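PDB 3WAD: glycosyltransferase from Streptomyces halstedii, which belongs to the glycosyltransferases of the GT-B fold, built from two Rossmann-like domains, each around a parallel beta sheet. Local coordinates for residues A113-H118 / T133-I138; A117-W122 / E141-P146. All coordinates share one frame; numbering follows the deposited sequence.

Contact 1 (A113-H118 / T133-I138)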
ATOM      1  N   ALA B 113      -5.055   0.239  26.847  1.00 28.48           N
ATOM      2  CA  ALA B 113      -6.518   0.066  27.059  1.00 29.34           C
ATOM      3  C   ALA B 113      -7.313   0.247  25.714  1.00 31.92           C
ATOM      4  O   ALA B 113      -8.162  -0.649  25.274  1.00 31.58           O
ATOM      5  CB  ALA B 113      -6.957   0.988  28.189  1.00 28.28           C
ATOM      6  N   ASP B 114      -6.962   1.301  24.963  1.00 31.32           N
ATOM      7  CA  ASP B 114      -7.574   1.463  23.623  1.00 33.35           C
ATOM      8  C   ASP B 114      -7.310   0.306  22.760  1.00 31.51           C
ATOM      9  O   ASP B 114      -8.204  -0.115  22.031  1.00 33.62           O
ATOM     10  CB  ASP B 114      -7.117   2.722  22.843  1.00 32.94           C
ATOM     11  CG  ASP B 114      -7.630   3.995  23.454  1.00 39.69           C
ATOM     12  OD1 ASP B 114      -8.137   3.924  24.607  1.00 42.25           O
ATOM     13  OD2 ASP B 114      -7.495   5.079  22.809  1.00 40.58           O
ATOM     14  N   LEU B 115      -6.078  -0.212  22.726  1.00 30.36           N
ATOM     15  CA  LEU B 115      -5.871  -1.398  21.842  1.00 27.61           C
ATOM     16  C   LEU B 115      -6.640  -2.684  22.324  1.00 27.75           C
ATOM     17  O   LEU B 115      -7.107  -3.465  21.495  1.00 26.38           O
ATOM     18  CB  LEU B 115      -4.373  -1.734  21.599  1.00 26.04           C
ATOM     19  CG  LEU B 115      -4.034  -2.789  20.538  1.00 24.88           C
ATOM     20  CD1 LEU B 115      -4.300  -2.253  19.106  1.00 19.60           C
ATOM     21  CD2 LEU B 115      -2.544  -3.182  20.621  1.00 24.10           C
ATOM     22  N   VAL B 116      -6.644  -2.935  23.636  1.00 29.36           N
ATOM     23  CA  VAL B 116      -7.468  -4.069  24.185  1.00 29.95           C
ATOM     24  C   VAL B 116      -8.977  -3.940  23.803  1.00 30.05           C
ATOM     25  O   VAL B 116      -9.563  -4.855  23.200  1.00 30.24           O
ATOM     26  CB  VAL B 116      -7.309  -4.203  25.674  1.00 29.21           C
ATOM     27  CG1 VAL B 116      -8.165  -5.412  26.183  1.00 29.77           C
ATOM     28  CG2 VAL B 116      -5.797  -4.444  26.047  1.00 29.92           C
ATOM     29  N   ALA B 117      -9.548  -2.764  24.086  1.00 30.81           N
ATOM     30  CA  ALA B 117     -10.930  -2.455  23.680  1.00 31.19           C
ATOM     31  C   ALA B 117     -11.196  -2.760  22.236  1.00 31.23           C
ATOM     32  O   ALA B 117     -12.204  -3.399  21.956  1.00 32.98           O
ATOM     33  CB  ALA B 117     -11.328  -1.023  24.006  1.00 30.29           C
ATOM     34  N   HIS B 118     -10.312  -2.330  21.303  1.00 31.80           N
ATOM     35  CA  HIS B 118     -10.423  -2.675  19.867  1.00 30.95           C
ATOM     36  C   HIS B 118     -10.296  -4.161  19.579  1.00 32.63           C
ATOM     37  O   HIS B 118     -10.968  -4.732  18.657  1.00 30.75           O
ATOM     38  CB  HIS B 118      -9.370  -1.917  19.018  1.00 31.70           C
ATOM     39  CG  HIS B 118      -9.552  -2.101  17.537  1.00 29.84           C
ATOM     40  ND1 HIS B 118     -10.644  -1.599  16.873  1.00 28.10           N
ATOM     41  CD2 HIS B 118      -8.790  -2.712  16.595  1.00 30.18           C
ATOM     42  CE1 HIS B 118     -10.569  -1.918  15.592  1.00 31.43           C
ATOM     43  NE2 HIS B 118      -9.452  -2.601  15.391  1.00 30.73           N
ATOM     44  N   THR B 133       6.623  -2.612  20.694  1.00 22.22           N
ATOM     45  CA  THR B 133       5.284  -2.109  21.009  1.00 23.70           C
ATOM     46  C   THR B 133       4.452  -3.069  21.940  1.00 22.84           C
ATOM     47  O   THR B 133       3.601  -3.831  21.457  1.00 22.52           O
ATOM     48  CB  THR B 133       4.502  -1.815  19.646  1.00 23.52           C
ATOM     49  OG1 THR B 133       5.292  -0.900  18.847  1.00 24.57           O
ATOM     50  CG2 THR B 133       3.154  -1.128  19.967  1.00 22.98           C
ATOM     51  N   TYR B 134       4.660  -2.984  23.230  1.00 24.37           N
ATOM     52  CA  TYR B 134       4.165  -4.022  24.162  1.00 26.97           C
ATOM     53  C   TYR B 134       2.674  -3.944  24.522  1.00 29.19           C
ATOM     54  O   TYR B 134       2.171  -4.765  25.300  1.00 30.27           O
ATOM     55  CB  TYR B 134       5.055  -4.116  25.435  1.00 26.45           C
ATOM     56  CG  TYR B 134       6.260  -5.021  25.183  1.00 29.66           C
ATOM     57  CD1 TYR B 134       7.446  -4.529  24.585  1.00 25.37           C
ATOM     58  CD2 TYR B 134       6.165  -6.399  25.423  1.00 27.63           C
ATOM     59  CE1 TYR B 134       8.511  -5.375  24.317  1.00 25.10           C
ATOM     60  CE2 TYR B 134       7.212  -7.232  25.176  1.00 26.65           C
ATOM     61  CZ  TYR B 134       8.384  -6.725  24.617  1.00 27.38           C
ATOM     62  OH  TYR B 134       9.398  -7.638  24.373  1.00 30.88           O
ATOM     63  N   ALA B 135       1.952  -2.978  23.980  1.00 30.19           N
ATOM     64  CA  ALA B 135       0.505  -3.142  23.927  1.00 31.79           C
ATOM     65  C   ALA B 135       0.004  -4.370  23.091  1.00 32.14           C
ATOM     66  O   ALA B 135      -0.998  -5.037  23.452  1.00 32.03           O
ATOM     67  CB  ALA B 135      -0.127  -1.823  23.431  1.00 32.98           C
ATOM     68  N   GLY B 136       0.723  -4.683  22.000  1.00 33.01           N
ATOM     69  CA  GLY B 136       0.446  -5.809  21.094  1.00 29.18           C
ATOM     70  C   GLY B 136       0.069  -7.128  21.802  1.00 32.16           C
ATOM     71  O   GLY B 136      -1.071  -7.659  21.607  1.00 32.07           O
ATOM     72  N   PRO B 137       1.022  -7.687  22.597  1.00 29.96           N
ATOM     73  CA  PRO B 137       0.762  -8.977  23.254  1.00 30.03           C
ATOM     74  C   PRO B 137      -0.339  -8.909  24.333  1.00 29.33           C
ATOM     75  O   PRO B 137      -0.980  -9.903  24.506  1.00 29.20           O
ATOM     76  CB  PRO B 137       2.141  -9.371  23.860  1.00 29.93           C
ATOM     77  CG  PRO B 137       2.878  -8.038  24.063  1.00 29.30           C
ATOM     78  CD  PRO B 137       2.391  -7.174  22.873  1.00 30.88           C
ATOM     79  N   ILE B 138      -0.481  -7.811  25.082  1.00 30.99           N
ATOM     80  CA  ILE B 138      -1.575  -7.641  26.075  1.00 32.41           C
ATOM     81  C   ILE B 138      -2.959  -7.756  25.356  1.00 35.13           C
ATOM     82  O   ILE B 138      -3.858  -8.625  25.732  1.00 32.53           O
ATOM     83  CB  ILE B 138      -1.430  -6.326  26.831  1.00 33.89           C
ATOM     84  CG1 ILE B 138      -0.037  -6.245  27.496  1.00 33.93           C
ATOM     85  CG2 ILE B 138      -2.542  -6.093  27.886  1.00 34.17           C
ATOM     86  CD1 ILE B 138       0.232  -7.374  28.528  1.00 32.14           C
TER
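L115 and V116 of helix 109-122 pack against A135, G136 and I138 of segment 133-138, joining helix 109-122 to the neighbouring helix 135-141 in the Rossmann-like N-terminal domain of a GT-B glycosyltransferase. The link between them runs through strand 126-130 of the parallel sheet.

The contact is apolar, and all five touching residues are buried. L115 reaches across with one methyl, CD2, which lies 3.9 Å from A135 CB. With CG anti to the backbone N (chi1 -171°), the leucine branch extends from its helix toward the A135-G136 backbone.

Van der Waals contact with the main chain forms the second group. L115 CD2 is 3.7 Å from A135 O and 3.9 Å from G136 N, and G136 presents no side chain of its own here. G136 N is engaged within its own turn, donating to T133 O. On the side facing the sheet, L115 also touches L4 and T6 of strand 2-6, which places it between helix and sheet.

Three residues after A135, I138 meets V116 of helix 109-122, the two side chains crossing obliquely and touching through a single methyl from each, V116 CG2 and I138 CG2, at 4.1 Å.

Contact 2 (A117-W122 / E141-P146)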
ATOM      1  N   ALA B 117      -9.548  -2.764  24.086  1.00 30.81           N
ATOM      2  CA  ALA B 117     -10.930  -2.455  23.680  1.00 31.19           C
ATOM      3  C   ALA B 117     -11.196  -2.760  22.236  1.00 31.23           C
ATOM      4  O   ALA B 117     -12.204  -3.399  21.956  1.00 32.98           O
ATOM      5  CB  ALA B 117     -11.328  -1.023  24.006  1.00 30.29           C
ATOM      6  N   HIS B 118     -10.312  -2.330  21.303  1.00 31.80           N
ATOM      7  CA  HIS B 118     -10.423  -2.675  19.867  1.00 30.95           C
ATOM      8  C   HIS B 118     -10.296  -4.161  19.579  1.00 32.63           C
ATOM      9  O   HIS B 118     -10.968  -4.732  18.657  1.00 30.75           O
ATOM     10  CB  HIS B 118      -9.370  -1.917  19.018  1.00 31.70           C
ATOM     11  CG  HIS B 118      -9.552  -2.101  17.537  1.00 29.84           C
ATOM     12  ND1 HIS B 118     -10.644  -1.599  16.873  1.00 28.10           N
ATOM     13  CD2 HIS B 118      -8.790  -2.712  16.595  1.00 30.18           C
ATOM     14  CE1 HIS B 118     -10.569  -1.918  15.592  1.00 31.43           C
ATOM     15  NE2 HIS B 118      -9.452  -2.601  15.391  1.00 30.73           N
ATOM     16  N   ALA B 119      -9.353  -4.806  20.280  1.00 33.74           N
ATOM     17  CA  ALA B 119      -9.206  -6.270  20.058  1.00 36.53           C
ATOM     18  C   ALA B 119     -10.528  -6.950  20.512  1.00 35.96           C
ATOM     19  O   ALA B 119     -11.022  -7.801  19.800  1.00 36.12           O
ATOM     20  CB  ALA B 119      -7.909  -6.900  20.748  1.00 33.38           C
ATOM     21  N   ARG B 120     -11.118  -6.466  21.608  1.00 37.62           N
ATOM     22  CA  ARG B 120     -12.354  -7.104  22.165  1.00 39.72           C
ATOM     23  C   ARG B 120     -13.503  -6.903  21.164  1.00 41.10           C
ATOM     24  O   ARG B 120     -14.125  -7.890  20.706  1.00 42.49           O
ATOM     25  CB  ARG B 120     -12.712  -6.616  23.560  1.00 38.94           C
ATOM     26  CG  ARG B 120     -11.698  -6.953  24.647  1.00 43.49           C
ATOM     27  CD  ARG B 120     -12.335  -7.075  26.065  1.00 46.32           C
ATOM     28  NE  ARG B 120     -11.727  -6.195  27.074  1.00 46.50           N
ATOM     29  CZ  ARG B 120     -10.867  -6.537  28.058  1.00 46.47           C
ATOM     30  NH1 ARG B 120     -10.384  -7.784  28.201  1.00 48.40           N
ATOM     31  NH2 ARG B 120     -10.424  -5.587  28.893  1.00 38.96           N
ATOM     32  N   GLN B 121     -13.659  -5.664  20.692  1.00 40.52           N
ATOM     33  CA  GLN B 121     -14.647  -5.356  19.651  1.00 39.99           C
ATOM     34  C   GLN B 121     -14.417  -6.078  18.375  1.00 37.95           C
ATOM     35  O   GLN B 121     -15.275  -6.840  17.930  1.00 39.09           O
ATOM     36  CB  GLN B 121     -14.722  -3.858  19.381  1.00 41.12           C
ATOM     37  CG  GLN B 121     -15.501  -3.138  20.409  1.00 46.13           C
ATOM     38  CD  GLN B 121     -16.769  -3.948  20.888  1.00 53.12           C
ATOM     39  OE1 GLN B 121     -17.655  -4.327  20.075  1.00 49.21           O
ATOM     40  NE2 GLN B 121     -16.841  -4.197  22.227  1.00 53.60           N
ATOM     41  N   TRP B 122     -13.274  -5.845  17.753  1.00 35.92           N
ATOM     42  CA  TRP B 122     -12.982  -6.385  16.409  1.00 32.41           C
ATOM     43  C   TRP B 122     -12.699  -7.852  16.394  1.00 33.22           C
ATOM     44  O   TRP B 122     -12.689  -8.514  15.302  1.00 32.72           O
ATOM     45  CB  TRP B 122     -11.705  -5.701  15.813  1.00 32.45           C
ATOM     46  CG  TRP B 122     -11.585  -5.813  14.285  1.00 30.23           C
ATOM     47  CD1 TRP B 122     -12.628  -5.621  13.392  1.00 29.91           C
ATOM     48  CD2 TRP B 122     -10.410  -6.015  13.469  1.00 29.75           C
ATOM     49  NE1 TRP B 122     -12.197  -5.718  12.134  1.00 25.16           N
ATOM     50  CE2 TRP B 122     -10.841  -5.965  12.118  1.00 27.27           C
ATOM     51  CE3 TRP B 122      -9.048  -6.210  13.733  1.00 27.74           C
ATOM     52  CZ2 TRP B 122      -9.952  -6.112  11.016  1.00 26.09           C
ATOM     53  CZ3 TRP B 122      -8.168  -6.377  12.654  1.00 21.12           C
ATOM     54  CH2 TRP B 122      -8.625  -6.347  11.297  1.00 27.62           C
ATOM     55  N   GLU B 141      -3.847 -11.369  23.974  1.00 36.64           N
ATOM     56  CA  GLU B 141      -4.077 -12.370  24.981  1.00 40.47           C
ATOM     57  C   GLU B 141      -5.399 -12.124  25.714  1.00 40.69           C
ATOM     58  O   GLU B 141      -5.867 -12.963  26.456  1.00 41.35           O
ATOM     59  CB  GLU B 141      -2.933 -12.327  25.997  1.00 38.66           C
ATOM     60  CG  GLU B 141      -1.635 -12.782  25.336  1.00 44.32           C
ATOM     61  CD  GLU B 141      -1.348 -14.243  25.500  1.00 47.83           C
ATOM     62  OE1 GLU B 141      -0.242 -14.687  25.054  1.00 43.94           O
ATOM     63  OE2 GLU B 141      -2.224 -14.934  26.097  1.00 49.74           O
ATOM     64  N   ALA B 142      -5.969 -10.941  25.545  1.00 41.59           N
ATOM     65  CA  ALA B 142      -7.272 -10.690  26.083  1.00 40.78           C
ATOM     66  C   ALA B 142      -8.288 -11.473  25.247  1.00 40.55           C
ATOM     67  O   ALA B 142      -9.403 -11.650  25.653  1.00 42.97           O
ATOM     68  CB  ALA B 142      -7.516  -9.204  26.108  1.00 42.16           C
ATOM     69  N   VAL B 143      -7.878 -12.057  24.141  1.00 39.60           N
ATOM     70  CA  VAL B 143      -8.819 -12.654  23.207  1.00 40.33           C
ATOM     71  C   VAL B 143      -8.277 -13.983  22.584  1.00 40.33           C
ATOM     72  O   VAL B 143      -8.738 -14.418  21.453  1.00 40.58           O
ATOM     73  CB  VAL B 143      -9.339 -11.587  22.099  1.00 40.03           C
ATOM     74  CG1 VAL B 143      -9.872 -10.256  22.752  1.00 40.09           C
ATOM     75  CG2 VAL B 143      -8.315 -11.266  21.025  1.00 39.24           C
ATOM     76  N   GLY B 144      -7.255 -14.563  23.250  1.00 38.67           N
ATOM     77  CA  GLY B 144      -6.599 -15.787  22.761  1.00 35.05           C
ATOM     78  C   GLY B 144      -6.309 -15.711  21.278  1.00 36.73           C
ATOM     79  O   GLY B 144      -6.401 -16.743  20.502  1.00 36.17           O
ATOM     80  N   ALA B 145      -5.904 -14.517  20.812  1.00 32.77           N
ATOM     81  CA  ALA B 145      -5.325 -14.610  19.484  1.00 29.72           C
ATOM     82  C   ALA B 145      -3.838 -14.897  19.702  1.00 27.56           C
ATOM     83  O   ALA B 145      -3.218 -14.346  20.622  1.00 27.95           O
ATOM     84  CB  ALA B 145      -5.568 -13.302  18.647  1.00 27.95           C
ATOM     85  N   PRO B 146      -3.281 -15.730  18.850  1.00 26.34           N
ATOM     86  CA  PRO B 146      -1.898 -15.967  18.719  1.00 26.80           C
ATOM     87  C   PRO B 146      -1.291 -14.577  18.213  1.00 29.89           C
ATOM     88  O   PRO B 146      -1.991 -13.780  17.500  1.00 28.10           O
ATOM     89  CB  PRO B 146      -1.865 -16.971  17.610  1.00 28.51           C
ATOM     90  CG  PRO B 146      -3.188 -16.654  16.773  1.00 24.88           C
ATOM     91  CD  PRO B 146      -4.091 -16.345  17.762  1.00 25.53           C
TER
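V143 rests its CG1 methyl on the last turn of helix 109-122, where it meets backbone as much as side chain. V143 CG1 lies 4.0 Å from A119 O and 4.1 Å from R120 CA, while the approach of V143 CG1 to A119 CB is looser, at 4.4 Å. The CG of R120 adds an aliphatic neighbour, 4.2 Å from V143 CG1. The methyl therefore lies over the A119-R120 peptide link, at the place where the CA atoms of R120 and V143 are 6.7 Å apart.

The second point of contact is at the far end of the arginine. R120 NH1 stands 3.8 Å from A142 CB, and the methyl approaches the guanidinium obliquely. This is packing of a methyl against a charged group, with no polar partner supplied by 141-146. The chain of R120 is bent at chi3 (-124°), and NH1 ends as the guanidinium atom in touch with A142 CB. R120 is exposed and lies at the outer edge of the contact, where it also meets a crystal neighbour, whereas A119 is buried.

Outward from these residues, the anchoring differs on the two sides. A119 touches L4 of strand 2-6, and H118 in the preceding position hydrogen-bonds through NE2 to H32 ND1. V143 also packs on Q123, whose NE2 bonds R120 O. On the other segment, E141 OE1 accepts a hydrogen bond from H147 NE2, and backbone bonds between P146 and V127 carry the chain into the sheet.

The arrangement is that of a helix-to-strand connection in a Rossmann-like domain: the loop joining helix 135-141 to strand 147-150 packs against the C-terminal end of the adjacent helix 109-122.

Overall arrangement
Both contacts use helix 109-122, whose successive turns meet first helix 135-141 and then the loop that follows it. Contact 1 belongs to the interior, contact 2 to its margin, farther from the centre of the chain (about 26 Å against 21 Å, centre to centre) and only partly buried. Their buried areas are nearly equal, 157 and 158 Å², yet the chemistry shifts from aliphatic side chains packed on each other and on backbone to a mixture that includes an arginine. The centres are about 8 Å apart, and V116 CG1 joins them by packing 3.8 Å from A142 CB. R240 of the second subunit packs on the shared residues A117 and H118.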